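Local coordinates for sporozoite surface protein 2 (Plasmodium vivax, PDB 4HQO), which probably serves as the sporozoite's surface adhesion receptor for gliding motility, this chain holding its metal-binding von Willebrand factor A domain, extensible beta-ribbon and thrombospondin type 1 domain, at residues V8-E13 / H242-T247; E12-E17 / T208-V213; R156-G161 / A197-F202; A214-W219 / R236-L241. The protein carries 4 engineered substitutions. All blocks are in the same frame, centred on the assembly; numbering follows the deposited sequence.

In the fold
From the N terminus, strand 7-15 meets two distant parts of the chain. Contact 1 closes the widest loop, joining 8-13 to the thrombospondin-domain loop 242-247; contacts 3 and 4 nest inside it, and contact 2 starts from the same strand. Contact 2 pairs the end of that strand with 208-213 in a two-stranded ribbon; its loop holds the von Willebrand factor A domain, with contact 3 (156-161 on helix segment 197-202) nested within. Contact 4, between 214-219 and 236-241, opens after contact 2 has closed. The Cys-216 to Cys-245 disulfide ties contact 4 to contact 1, whereas contact 3 lies about 46 Å from contact 4, centre to centre.

Contact 1. Residues V8-E13 / H242-T247; sequences VKYSEE and HEKCTT
Tyr-10 and Val-8, on the same side of strand 7-15, lean onto the loop 242-247 of the thrombospondin type 1 domain. The aliphatic part of Lys-244 passes across one face of the phenol ring: its CG sits over that face, 4.1 Å from the centroid of the Tyr-10 ring and displaced toward the rim, a CH-pi contact. The first torsion of Lys-244 (chi1 -66°) sets CG beside the backbone N and over the tyrosine, while CB stays against Val-8, CB to Val-8 CG1 being 3.9 Å; the chain bends only beyond CG. Val-8 and Lys-244 meet at about a right angle. The same Val-8 methyl, CG1, lies 3.7 Å from Cys-245 SG, beside the disulfide that Cys-245 makes with Cys-216. Farther out on the phenol, the imidazole of His-242 approaches the hydroxyl. Its ring is inclined 34° to that of Tyr-10, with the centroids 5.7 Å apart. His-242 NE2 gives a weak, bent hydrogen bond to Tyr-10 OH at 3.3 Å. Backbone bonds from Val-8 and Tyr-10 to Ala-214 and Arg-212 place this strand in the ribbon that leads toward the von Willebrand factor A domain. The interface is therefore mainly apolar; its one direct polar link is weak, so shape and the neighbouring disulfide probably define the seat of the ribbon on the loop more than hydrogen bonding does.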
loop_
_atom_site.group_PDB
_atom_site.type_symbol
_atom_site.label_atom_id
_atom_site.label_comp_id
_atom_site.label_asym_id
_atom_site.label_seq_id
_atom_site.Cartn_x
_atom_site.Cartn_y
_atom_site.Cartn_z
ATOM N N VAL A 8 27.835 -1.946 8.137
ATOM C CA VAL A 8 27.927 -0.505 7.925
ATOM C C VAL A 8 26.646 0.199 8.387
ATOM O O VAL A 8 25.538 -0.322 8.225
ATOM C CB VAL A 8 28.250 -0.158 6.447
ATOM C CG1 VAL A 8 27.099 -0.538 5.528
ATOM C CG2 VAL A 8 28.594 1.319 6.300
ATOM N N LYS A 9 26.811 1.375 8.986
ATOM C CA LYS A 9 25.688 2.144 9.505
ATOM C C LYS A 9 25.533 3.452 8.740
ATOM O O LYS A 9 26.524 4.116 8.422
ATOM C CB LYS A 9 25.882 2.438 10.996
ATOM C CG LYS A 9 25.978 1.199 11.878
ATOM C CD LYS A 9 26.362 1.567 13.304
ATOM C CE LYS A 9 26.574 0.328 14.166
ATOM N NZ LYS A 9 27.191 0.663 15.483
ATOM N N TYR A 10 24.289 3.822 8.457
ATOM C CA TYR A 10 24.012 5.061 7.739
ATOM C C TYR A 10 22.643 5.638 8.092
ATOM O O TYR A 10 21.753 4.927 8.562
ATOM C CB TYR A 10 24.128 4.849 6.223
ATOM C CG TYR A 10 23.213 3.779 5.670
ATOM C CD1 TYR A 10 23.556 2.435 5.748
ATOM C CD2 TYR A 10 22.006 4.114 5.063
ATOM C CE1 TYR A 10 22.719 1.450 5.244
ATOM C CE2 TYR A 10 21.162 3.135 4.554
ATOM C CZ TYR A 10 21.526 1.805 4.650
ATOM O OH TYR A 10 20.700 0.826 4.148
ATOM N N SER A 11 22.486 6.936 7.858
ATOM C CA SER A 11 21.229 7.621 8.124
ATOM C C SER A 11 20.336 7.672 6.883
ATOM O O SER A 11 20.823 7.793 5.756
ATOM C CB SER A 11 21.509 9.039 8.623
ATOM O OG SER A 11 20.307 9.768 8.784
ATOM N N GLU A 12 19.026 7.571 7.092
ATOM C CA GLU A 12 18.070 7.764 6.011
ATOM C C GLU A 12 16.706 8.184 6.543
ATOM O O GLU A 12 16.318 7.841 7.660
ATOM C CB GLU A 12 17.950 6.516 5.125
ATOM C CG GLU A 12 16.941 5.482 5.591
ATOM C CD GLU A 12 16.822 4.317 4.627
ATOM O OE1 GLU A 12 17.627 4.250 3.674
ATOM O OE2 GLU A 12 15.924 3.470 4.819
ATOM N N GLU A 13 15.986 8.940 5.729
ATOM C CA GLU A 13 14.670 9.426 6.098
ATOM C C GLU A 13 13.615 8.428 5.637
ATOM O O GLU A 13 13.632 7.975 4.494
ATOM C CB GLU A 13 14.438 10.802 5.476
ATOM C CG GLU A 13 13.135 11.471 5.862
ATOM C CD GLU A 13 13.017 12.866 5.279
ATOM O OE1 GLU A 13 14.009 13.628 5.352
ATOM O OE2 GLU A 13 11.938 13.195 4.735
ATOM N N HIS A 242 26.554 -4.234 -0.442
ATOM C CA HIS A 242 25.741 -3.042 -0.233
ATOM C C HIS A 242 26.466 -1.792 -0.733
ATOM O O HIS A 242 27.698 -1.732 -0.736
ATOM C CB HIS A 242 25.378 -2.889 1.245
ATOM C CG HIS A 242 24.113 -2.124 1.477
ATOM N ND1 HIS A 242 22.877 -2.734 1.549
ATOM C CD2 HIS A 242 23.886 -0.800 1.646
ATOM C CE1 HIS A 242 21.949 -1.821 1.755
ATOM N NE2 HIS A 242 22.536 -0.635 1.819
ATOM N N GLU A 243 25.687 -0.800 -1.149
ATOM C CA GLU A 243 26.209 0.444 -1.713
ATOM C C GLU A 243 27.137 1.200 -0.761
ATOM O O GLU A 243 28.149 1.764 -1.180
ATOM C CB GLU A 243 25.039 1.343 -2.122
ATOM C CG GLU A 243 25.423 2.772 -2.443
ATOM C CD GLU A 243 24.232 3.703 -2.411
ATOM O OE1 GLU A 243 23.150 3.263 -1.969
ATOM O OE2 GLU A 243 24.377 4.871 -2.827
ATOM N N LYS A 244 26.785 1.209 0.520
ATOM C CA LYS A 244 27.547 1.944 1.523
ATOM C C LYS A 244 28.809 1.193 1.952
ATOM O O LYS A 244 29.722 1.777 2.536
ATOM C CB LYS A 244 26.667 2.221 2.747
ATOM C CG LYS A 244 25.502 3.153 2.478
ATOM C CD LYS A 244 25.988 4.565 2.208
ATOM C CE LYS A 244 24.828 5.529 2.025
ATOM N NZ LYS A 244 25.308 6.922 1.821
ATOM N N CYS A 245 28.857 -0.100 1.657
ATOM C CA CYS A 245 29.951 -0.952 2.119
ATOM C C CYS A 245 31.300 -0.660 1.467
ATOM O O CYS A 245 31.400 -0.493 0.252
ATOM C CB CYS A 245 29.596 -2.428 1.929
ATOM S SG CYS A 245 28.474 -3.077 3.179
ATOM N N THR A 246 32.333 -0.597 2.301
ATOM C CA THR A 246 33.710 -0.511 1.840
ATOM C C THR A 246 34.101 -1.859 1.245
ATOM O O THR A 246 33.713 -2.902 1.769
ATOM C CB THR A 246 34.650 -0.175 3.014
ATOM O OG1 THR A 246 34.295 1.103 3.560
ATOM C CG2 THR A 246 36.100 -0.147 2.566
ATOM N N THR A 247 34.857 -1.843 0.151
ATOM C CA THR A 247 35.235 -3.087 -0.517
ATOM C C THR A 247 36.743 -3.270 -0.653
ATOM O O THR A 247 37.219 -4.360 -0.974
ATOM C CB THR A 247 34.592 -3.187 -1.905
ATOM O OG1 THR A 247 34.973 -2.051 -2.690
ATOM C CG2 THR A 247 33.087 -3.219 -1.776
#

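Contact 2. Residues E12-E17 / T208-V213; sequences EEVCNE and TEVERV
Glu-12 and Val-210 face each other in a two-stranded antiparallel beta-ribbon, the extensible connection between the von Willebrand factor A and thrombospondin domains. They form a hydrogen-bonded pair, with Glu-12 N to Val-210 O and Val-210 N to Glu-12 O both 3.1 Å. Val-14 and Thr-208 repeat the pattern: Val-14 N reaches Thr-208 O at 2.9 Å, and Thr-208 N returns a bond to Val-14 O. Between them, Glu-13 and Glu-209 form a non-hydrogen-bonded pair, their side chains leaving on the other face of the ribbon. The segment axes run at 128°, well short of a straight antiparallel alignment.

On the face carrying Glu-12, Val-14 and Val-210, the two valines meet through their CG2 methyls, 3.7 Å apart, with their side chains crossing at about a right angle. Arg-212 CG lies alongside the Glu-12 carboxylate, 3.7 Å from OE2, and the bend at the second torsion (chi2 -66°) turns the chain beyond it back over Val-210, whose CG2 lies over the centre of the guanidinium. The charged groups do not form a direct salt bridge, and their planes are 66° apart. A water joins them instead, donating to Glu-12 OE2 and accepting from Arg-212 NE. Beyond the paired region, the Cys-15 to Cys-207 disulfide links the strands near the von Willebrand factor A domain, and Asn-16 binds the backbone of Ala-204 and Val-206. At that end a second water donates to Val-14 O and lies 2.6 Å from Thr-208 OG1, to which it is also hydrogen-bonded.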
loop_
_atom_site.group_PDB
_atom_site.type_symbol
_atom_site.label_atom_id
_atom_site.label_comp_id
_atom_site.label_asym_id
_atom_site.label_seq_id
_atom_site.Cartn_x
_atom_site.Cartn_y
_atom_site.Cartn_z
ATOM N N GLU A 12 19.026 7.571 7.092
ATOM C CA GLU A 12 18.070 7.764 6.011
ATOM C C GLU A 12 16.706 8.184 6.543
ATOM O O GLU A 12 16.318 7.841 7.660
ATOM C CB GLU A 12 17.950 6.516 5.125
ATOM C CG GLU A 12 16.941 5.482 5.591
ATOM C CD GLU A 12 16.822 4.317 4.627
ATOM O OE1 GLU A 12 17.627 4.250 3.674
ATOM O OE2 GLU A 12 15.924 3.470 4.819
ATOM N N GLU A 13 15.986 8.940 5.729
ATOM C CA GLU A 13 14.670 9.426 6.098
ATOM C C GLU A 13 13.615 8.428 5.637
ATOM O O GLU A 13 13.632 7.975 4.494
ATOM C CB GLU A 13 14.438 10.802 5.476
ATOM C CG GLU A 13 13.135 11.471 5.862
ATOM C CD GLU A 13 13.017 12.866 5.279
ATOM O OE1 GLU A 13 14.009 13.628 5.352
ATOM O OE2 GLU A 13 11.938 13.195 4.735
ATOM N N VAL A 14 12.706 8.073 6.538
ATOM C CA VAL A 14 11.691 7.075 6.247
ATOM C C VAL A 14 10.300 7.662 6.426
ATOM O O VAL A 14 9.934 8.097 7.518
ATOM C CB VAL A 14 11.846 5.835 7.157
ATOM C CG1 VAL A 14 10.680 4.873 6.958
ATOM C CG2 VAL A 14 13.163 5.141 6.878
ATOM N N CYS A 15 9.531 7.686 5.342
ATOM C CA CYS A 15 8.161 8.166 5.389
ATOM C C CYS A 15 7.218 7.046 4.983
ATOM O O CYS A 15 7.643 5.998 4.486
ATOM C CB CYS A 15 7.959 9.367 4.455
ATOM S SG CYS A 15 9.043 10.794 4.746
ATOM N N ASN A 16 5.932 7.278 5.196
ATOM C CA ASN A 16 4.908 6.331 4.811
ATOM C C ASN A 16 4.111 6.900 3.646
ATOM O O ASN A 16 2.883 6.897 3.658
ATOM C CB ASN A 16 3.989 6.063 5.999
ATOM C CG ASN A 16 3.307 7.321 6.499
ATOM O OD1 ASN A 16 3.719 8.442 6.170
ATOM N ND2 ASN A 16 2.260 7.148 7.297
ATOM N N GLU A 17 4.819 7.408 2.640
ATOM C CA GLU A 17 4.163 8.109 1.544
ATOM C C GLU A 17 3.470 7.154 0.566
ATOM O O GLU A 17 2.534 7.542 -0.131
ATOM C CB GLU A 17 5.151 9.029 0.811
ATOM C CG GLU A 17 6.120 8.319 -0.122
ATOM C CD GLU A 17 7.283 7.657 0.607
ATOM O OE1 GLU A 17 7.353 7.753 1.850
ATOM O OE2 GLU A 17 8.131 7.036 -0.069
ATOM N N THR A 208 10.179 10.267 9.637
ATOM C CA THR A 208 11.135 10.229 10.736
ATOM C C THR A 208 12.539 9.959 10.224
ATOM O O THR A 208 12.725 9.485 9.106
ATOM C CB THR A 208 10.773 9.183 11.818
ATOM O OG1 THR A 208 10.787 7.873 11.245
ATOM C CG2 THR A 208 9.393 9.458 12.411
ATOM N N GLU A 209 13.527 10.275 11.047
ATOM C CA GLU A 209 14.914 10.025 10.697
ATOM C C GLU A 209 15.416 8.812 11.474
ATOM O O GLU A 209 15.432 8.821 12.705
ATOM C CB GLU A 209 15.758 11.253 11.029
ATOM C CG GLU A 209 17.104 11.285 10.350
ATOM C CD GLU A 209 17.874 12.546 10.680
ATOM O OE1 GLU A 209 17.600 13.149 11.740
ATOM O OE2 GLU A 209 18.745 12.938 9.879
ATOM N N VAL A 210 15.814 7.767 10.753
ATOM C CA VAL A 210 16.278 6.534 11.378
ATOM C C VAL A 210 17.709 6.194 10.969
ATOM O O VAL A 210 18.245 6.756 10.015
ATOM C CB VAL A 210 15.382 5.341 11.017
ATOM C CG1 VAL A 210 13.914 5.691 11.219
ATOM C CG2 VAL A 210 15.632 4.917 9.583
ATOM N N GLU A 211 18.321 5.269 11.701
ATOM C CA GLU A 211 19.646 4.766 11.361
ATOM C C GLU A 211 19.532 3.349 10.806
ATOM O O GLU A 211 18.839 2.507 11.374
ATOM C CB GLU A 211 20.568 4.785 12.581
ATOM C CG GLU A 211 21.955 4.240 12.295
ATOM C CD GLU A 211 22.915 4.427 13.453
ATOM O OE1 GLU A 211 23.435 5.552 13.625
ATOM O OE2 GLU A 211 23.153 3.445 14.187
ATOM N N ARG A 212 20.205 3.096 9.688
ATOM C CA ARG A 212 20.118 1.798 9.030
ATOM C C ARG A 212 21.437 1.029 9.040
ATOM O O ARG A 212 22.521 1.614 9.085
ATOM C CB ARG A 212 19.589 1.956 7.607
ATOM C CG ARG A 212 18.100 2.236 7.554
ATOM C CD ARG A 212 17.320 1.032 8.056
ATOM N NE ARG A 212 15.917 1.340 8.323
ATOM C CZ ARG A 212 15.403 1.490 9.541
ATOM N NH1 ARG A 212 16.177 1.362 10.616
ATOM N NH2 ARG A 212 14.111 1.767 9.686
ATOM N N VAL A 213 21.321 -0.294 9.000
ATOM C CA VAL A 213 22.465 -1.187 9.110
ATOM C C VAL A 213 22.466 -2.181 7.951
ATOM O O VAL A 213 21.411 -2.667 7.538
ATOM C CB VAL A 213 22.456 -1.931 10.477
ATOM C CG1 VAL A 213 22.966 -3.361 10.346
ATOM C CG2 VAL A 213 23.258 -1.155 11.522
HETATM O O HOH W 1 13.881 1.897 6.724
HETATM O O HOH W 2 8.746 6.792 10.152
#

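Contact 3. Residues R156-G161 / A197-F202; sequences RLAVIG and ALIKPF. Engineered in segment 156-161: Arg-156 (natural residue Ser).
Strand 156-161 and the helix segment 197-202 run almost exactly antiparallel, 175° between their directions, with their axes 9.6 Å apart at closest approach. Ala-158 is at the middle of the interface. Its CB points toward the helix and is met by Ile-199 CD1 at 3.6 Å, while Leu-198 CD2 and Phe-202 CE2 come up at longer range. The small methyl thus lets three larger side chains converge on one strand position.

Toward the end of the strand, Ile-160 and Leu-198 slide past each other in opposite directions, touching through Ile-160 CD1 and Leu-198 CD2 at 4.0 Å. Leu-198 has CG anti to its backbone nitrogen (chi1 -172°), which swings the branch toward the strand, where CD2 meets both Ala-158 CB and Ile-160 CD1. At the beginning of the strand, the engineered Arg-156 runs alongside Phe-202 in the opposite sense. Its CB lies 3.8 Å from Phe-202 CD1, approaching the ring obliquely. The chain then bends at chi2, and NH1 comes to 3.3 Å from Phe-202 O near the guanidinium plane, but the poor angle rules out a hydrogen bond. The guanidinium and ring planes are 64° apart.

These contacts lay helix 192-203 against one face of the central sheet of the von Willebrand factor A domain. Ile-199 also reaches Ile-130 of the adjoining strand 126-133, and Leu-198 touches Ser-188 of strand 187-188; on the other side of the sheet, Val-159 packs on helix 168-175.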
loop_
_atom_site.group_PDB
_atom_site.type_symbol
_atom_site.label_atom_id
_atom_site.label_comp_id
_atom_site.label_asym_id
_atom_site.label_seq_id
_atom_site.Cartn_x
_atom_site.Cartn_y
_atom_site.Cartn_z
ATOM N N ARG A 156 -5.819 -1.880 6.412
ATOM C CA ARG A 156 -6.804 -0.992 7.034
ATOM C C ARG A 156 -8.082 -1.013 6.213
ATOM O O ARG A 156 -8.024 -1.075 4.990
ATOM C CB ARG A 156 -6.272 0.443 7.131
ATOM C CG ARG A 156 -5.069 0.604 8.056
ATOM C CD ARG A 156 -3.754 0.529 7.290
ATOM N NE ARG A 156 -2.591 0.678 8.166
ATOM C CZ ARG A 156 -2.104 1.846 8.577
ATOM N NH1 ARG A 156 -2.680 2.984 8.200
ATOM N NH2 ARG A 156 -1.040 1.878 9.370
ATOM N N LEU A 157 -9.233 -0.969 6.880
ATOM C CA LEU A 157 -10.522 -1.006 6.187
ATOM C C LEU A 157 -11.430 0.131 6.622
ATOM O O LEU A 157 -11.747 0.277 7.804
ATOM C CB LEU A 157 -11.247 -2.342 6.416
ATOM C CG LEU A 157 -12.692 -2.396 5.888
ATOM C CD1 LEU A 157 -12.732 -2.385 4.363
ATOM C CD2 LEU A 157 -13.471 -3.608 6.430
ATOM N N ALA A 158 -11.848 0.939 5.656
ATOM C CA ALA A 158 -12.812 1.985 5.933
ATOM C C ALA A 158 -14.064 1.663 5.141
ATOM O O ALA A 158 -13.986 1.248 3.976
ATOM C CB ALA A 158 -12.255 3.355 5.545
ATOM N N VAL A 159 -15.220 1.824 5.775
ATOM C CA VAL A 159 -16.483 1.556 5.098
ATOM C C VAL A 159 -17.249 2.854 4.869
ATOM O O VAL A 159 -17.393 3.667 5.787
ATOM C CB VAL A 159 -17.366 0.547 5.883
ATOM C CG1 VAL A 159 -18.628 0.202 5.085
ATOM C CG2 VAL A 159 -16.572 -0.724 6.195
ATOM N N ILE A 160 -17.721 3.052 3.638
ATOM C CA ILE A 160 -18.563 4.204 3.304
ATOM C C ILE A 160 -19.952 3.709 2.921
ATOM O O ILE A 160 -20.105 2.910 1.998
ATOM C CB ILE A 160 -17.993 5.014 2.127
ATOM C CG1 ILE A 160 -16.541 5.404 2.399
ATOM C CG2 ILE A 160 -18.841 6.276 1.878
ATOM C CD1 ILE A 160 -16.372 6.235 3.621
ATOM N N GLY A 161 -20.963 4.160 3.643
ATOM C CA GLY A 161 -22.319 3.729 3.353
ATOM C C GLY A 161 -22.898 4.445 2.146
ATOM O O GLY A 161 -22.903 5.669 2.096
ATOM N N ALA A 197 -12.545 13.089 5.402
ATOM C CA ALA A 197 -12.041 13.280 6.753
ATOM C C ALA A 197 -11.853 11.938 7.471
ATOM O O ALA A 197 -10.987 11.809 8.328
ATOM C CB ALA A 197 -12.964 14.202 7.540
ATOM N N LEU A 198 -12.658 10.940 7.114
ATOM C CA LEU A 198 -12.527 9.607 7.703
ATOM C C LEU A 198 -11.228 8.947 7.254
ATOM O O LEU A 198 -10.509 8.352 8.055
ATOM C CB LEU A 198 -13.701 8.714 7.296
ATOM C CG LEU A 198 -13.757 7.355 8.002
ATOM C CD1 LEU A 198 -14.295 7.543 9.397
ATOM C CD2 LEU A 198 -14.607 6.353 7.221
ATOM N N ILE A 199 -10.953 9.060 5.958
ATOM C CA ILE A 199 -9.780 8.474 5.306
ATOM C C ILE A 199 -8.468 9.136 5.749
ATOM O O ILE A 199 -7.417 8.495 5.796
ATOM C CB ILE A 199 -9.940 8.584 3.767
ATOM C CG1 ILE A 199 -11.118 7.723 3.314
ATOM C CG2 ILE A 199 -8.686 8.180 3.012
ATOM C CD1 ILE A 199 -11.205 6.414 4.051
ATOM N N LYS A 200 -8.544 10.414 6.096
ATOM C CA LYS A 200 -7.338 11.224 6.324
ATOM C C LYS A 200 -6.323 10.638 7.321
ATOM O O LYS A 200 -5.143 10.526 6.984
ATOM C CB LYS A 200 -7.712 12.675 6.671
ATOM C CG LYS A 200 -6.529 13.610 6.856
ATOM C CD LYS A 200 -6.997 15.041 7.073
ATOM C CE LYS A 200 -5.832 16.021 7.065
ATOM N NZ LYS A 200 -6.311 17.426 7.148
ATOM N N PRO A 201 -6.768 10.246 8.534
ATOM C CA PRO A 201 -5.800 9.696 9.495
ATOM C C PRO A 201 -5.159 8.393 9.022
ATOM O O PRO A 201 -4.078 8.048 9.489
ATOM C CB PRO A 201 -6.652 9.418 10.741
ATOM C CG PRO A 201 -7.872 10.255 10.573
ATOM C CD PRO A 201 -8.124 10.302 9.107
ATOM N N PHE A 202 -5.816 7.685 8.110
ATOM C CA PHE A 202 -5.291 6.421 7.609
ATOM C C PHE A 202 -4.089 6.632 6.698
ATOM O O PHE A 202 -3.271 5.731 6.530
ATOM C CB PHE A 202 -6.358 5.670 6.813
ATOM C CG PHE A 202 -7.461 5.083 7.651
ATOM C CD1 PHE A 202 -7.284 3.879 8.309
ATOM C CD2 PHE A 202 -8.691 5.712 7.738
ATOM C CE1 PHE A 202 -8.304 3.330 9.061
ATOM C CE2 PHE A 202 -9.714 5.167 8.491
ATOM C CZ PHE A 202 -9.522 3.979 9.151
#

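Contact 4. Residues A214-W219 / R236-L241; sequences ANCGPW and RSRPSL
Trp-219 is clasped between Arg-236 and Arg-238, whose guanidinium groups cover opposite faces of the indole in the layered Trp-Arg stacking characteristic of thrombospondin type 1 domains. Arg-236 lies almost flat on the five-membered ring, its plane turned by 6° and its CZ 3.8 Å from that ring's centroid. Arg-238 is over the six-membered ring, with planes at 15° and CZ 3.9 Å from the centroid. Both are cation-pi contacts. Each arginine places CG between its backbone N and carbonyl carbon and then extends to NE, which lets the guanidinium reach over the indole and lie face to face with it. The far face of Arg-238 is covered by Cys-216, whose CB lies 3.3 Å from Arg-238 NH1. At the edge of the guanidinium, Arg-238 NH1 donates to Gly-217 O at 2.8 Å.

Packing is looser toward Leu-241, an exposed residue whose CB approaches Asn-215 O at 3.9 Å. Gly-217, with no side chain, lets Leu-241 CD1 come down on its CA, 3.8 Å away. Pro-218 and Pro-239 lie at the exposed margin and contribute little area.

Arg-238 has further partners: Thr-246 O accepts from NE, and Asp-6 forms a salt bridge with NH1. One indole face, two backbone carbonyls and a carboxylate together offer this buried guanidinium both dispersion and electrostatic compensation, which would probably favour its charged form and restrict its rotation beside the Cys-216 to Cys-245 disulfide.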
loop_
_atom_site.group_PDB
_atom_site.type_symbol
_atom_site.label_atom_id
_atom_site.label_comp_id
_atom_site.label_asym_id
_atom_site.label_seq_id
_atom_site.Cartn_x
_atom_site.Cartn_y
_atom_site.Cartn_z
ATOM N N ALA A 214 23.650 -2.457 7.411
ATOM C CA ALA A 214 23.796 -3.446 6.349
ATOM C C ALA A 214 25.044 -4.297 6.565
ATOM O O ALA A 214 26.080 -3.797 7.002
ATOM C CB ALA A 214 23.840 -2.767 4.991
ATOM N N ASN A 215 24.934 -5.587 6.261
ATOM C CA ASN A 215 26.057 -6.508 6.392
ATOM C C ASN A 215 26.973 -6.416 5.174
ATOM O O ASN A 215 26.536 -6.635 4.043
ATOM C CB ASN A 215 25.548 -7.943 6.567
ATOM C CG ASN A 215 26.560 -8.849 7.253
ATOM O OD1 ASN A 215 27.751 -8.542 7.318
ATOM N ND2 ASN A 215 26.083 -9.976 7.767
ATOM N N CYS A 216 28.240 -6.088 5.407
ATOM C CA CYS A 216 29.196 -5.904 4.318
ATOM C C CYS A 216 29.850 -7.208 3.864
ATOM O O CYS A 216 30.479 -7.258 2.807
ATOM C CB CYS A 216 30.266 -4.886 4.711
ATOM S SG CYS A 216 29.651 -3.199 4.836
ATOM N N GLY A 217 29.699 -8.258 4.663
ATOM C CA GLY A 217 30.276 -9.549 4.334
ATOM C C GLY A 217 31.726 -9.651 4.761
ATOM O O GLY A 217 32.327 -8.658 5.170
ATOM N N PRO A 218 32.300 -10.858 4.670
ATOM C CA PRO A 218 33.690 -11.087 5.076
ATOM C C PRO A 218 34.685 -10.562 4.044
ATOM O O PRO A 218 34.335 -10.387 2.874
ATOM C CB PRO A 218 33.775 -12.613 5.159
ATOM C CG PRO A 218 32.775 -13.089 4.165
ATOM C CD PRO A 218 31.647 -12.094 4.204
ATOM N N TRP A 219 35.913 -10.306 4.482
ATOM C CA TRP A 219 36.975 -9.897 3.573
ATOM C C TRP A 219 37.621 -11.122 2.949
ATOM O O TRP A 219 37.639 -12.196 3.550
ATOM C CB TRP A 219 38.056 -9.104 4.312
ATOM C CG TRP A 219 37.633 -7.755 4.798
ATOM C CD1 TRP A 219 37.155 -7.443 6.036
ATOM C CD2 TRP A 219 37.670 -6.525 4.060
ATOM N NE1 TRP A 219 36.882 -6.098 6.114
ATOM C CE2 TRP A 219 37.189 -5.513 4.916
ATOM C CE3 TRP A 219 38.054 -6.188 2.758
ATOM C CZ2 TRP A 219 37.084 -4.184 4.510
ATOM C CZ3 TRP A 219 37.949 -4.866 2.361
ATOM C CH2 TRP A 219 37.470 -3.882 3.235
ATOM N N ARG A 236 43.330 -6.058 1.235
ATOM C CA ARG A 236 42.320 -7.100 1.119
ATOM C C ARG A 236 41.032 -6.533 0.537
ATOM O O ARG A 236 40.672 -5.383 0.797
ATOM C CB ARG A 236 42.072 -7.803 2.456
ATOM C CG ARG A 236 41.649 -6.906 3.599
ATOM C CD ARG A 236 41.354 -7.753 4.826
ATOM N NE ARG A 236 40.843 -6.974 5.949
ATOM C CZ ARG A 236 40.434 -7.509 7.095
ATOM N NH1 ARG A 236 40.479 -8.823 7.261
ATOM N NH2 ARG A 236 39.981 -6.733 8.073
ATOM N N SER A 237 40.351 -7.339 -0.270
ATOM C CA SER A 237 39.143 -6.895 -0.953
ATOM C C SER A 237 37.940 -7.762 -0.599
ATOM O O SER A 237 38.070 -8.771 0.095
ATOM C CB SER A 237 39.357 -6.892 -2.470
ATOM O OG SER A 237 40.409 -6.015 -2.838
ATOM N N ARG A 238 36.770 -7.356 -1.078
ATOM C CA ARG A 238 35.542 -8.117 -0.885
ATOM C C ARG A 238 34.471 -7.580 -1.827
ATOM O O ARG A 238 34.517 -6.412 -2.213
ATOM C CB ARG A 238 35.063 -8.027 0.569
ATOM C CG ARG A 238 34.707 -6.624 1.020
ATOM C CD ARG A 238 34.084 -6.627 2.405
ATOM N NE ARG A 238 34.037 -5.284 2.978
ATOM C CZ ARG A 238 33.679 -5.017 4.230
ATOM N NH1 ARG A 238 33.330 -6.003 5.046
ATOM N NH2 ARG A 238 33.672 -3.766 4.667
ATOM N N PRO A 239 33.510 -8.435 -2.212
ATOM C CA PRO A 239 32.403 -7.976 -3.059
ATOM C C PRO A 239 31.515 -6.975 -2.329
ATOM O O PRO A 239 31.371 -7.064 -1.110
ATOM C CB PRO A 239 31.623 -9.264 -3.342
ATOM C CG PRO A 239 31.992 -10.188 -2.230
ATOM C CD PRO A 239 33.419 -9.874 -1.916
ATOM N N SER A 240 30.935 -6.034 -3.068
ATOM C CA SER A 240 30.043 -5.036 -2.485
ATOM C C SER A 240 28.628 -5.579 -2.313
ATOM O O SER A 240 27.832 -5.559 -3.249
ATOM C CB SER A 240 30.003 -3.775 -3.351
ATOM O OG SER A 240 29.296 -2.735 -2.697
ATOM N N LEU A 241 28.319 -6.056 -1.111
ATOM C CA LEU A 241 26.992 -6.585 -0.824
ATOM C C LEU A 241 26.019 -5.449 -0.513
ATOM O O LEU A 241 24.817 -5.669 -0.349
ATOM C CB LEU A 241 27.052 -7.585 0.331
ATOM C CG LEU A 241 27.998 -8.773 0.120
ATOM C CD1 LEU A 241 27.938 -9.738 1.296
ATOM C CD2 LEU A 241 27.687 -9.489 -1.187
#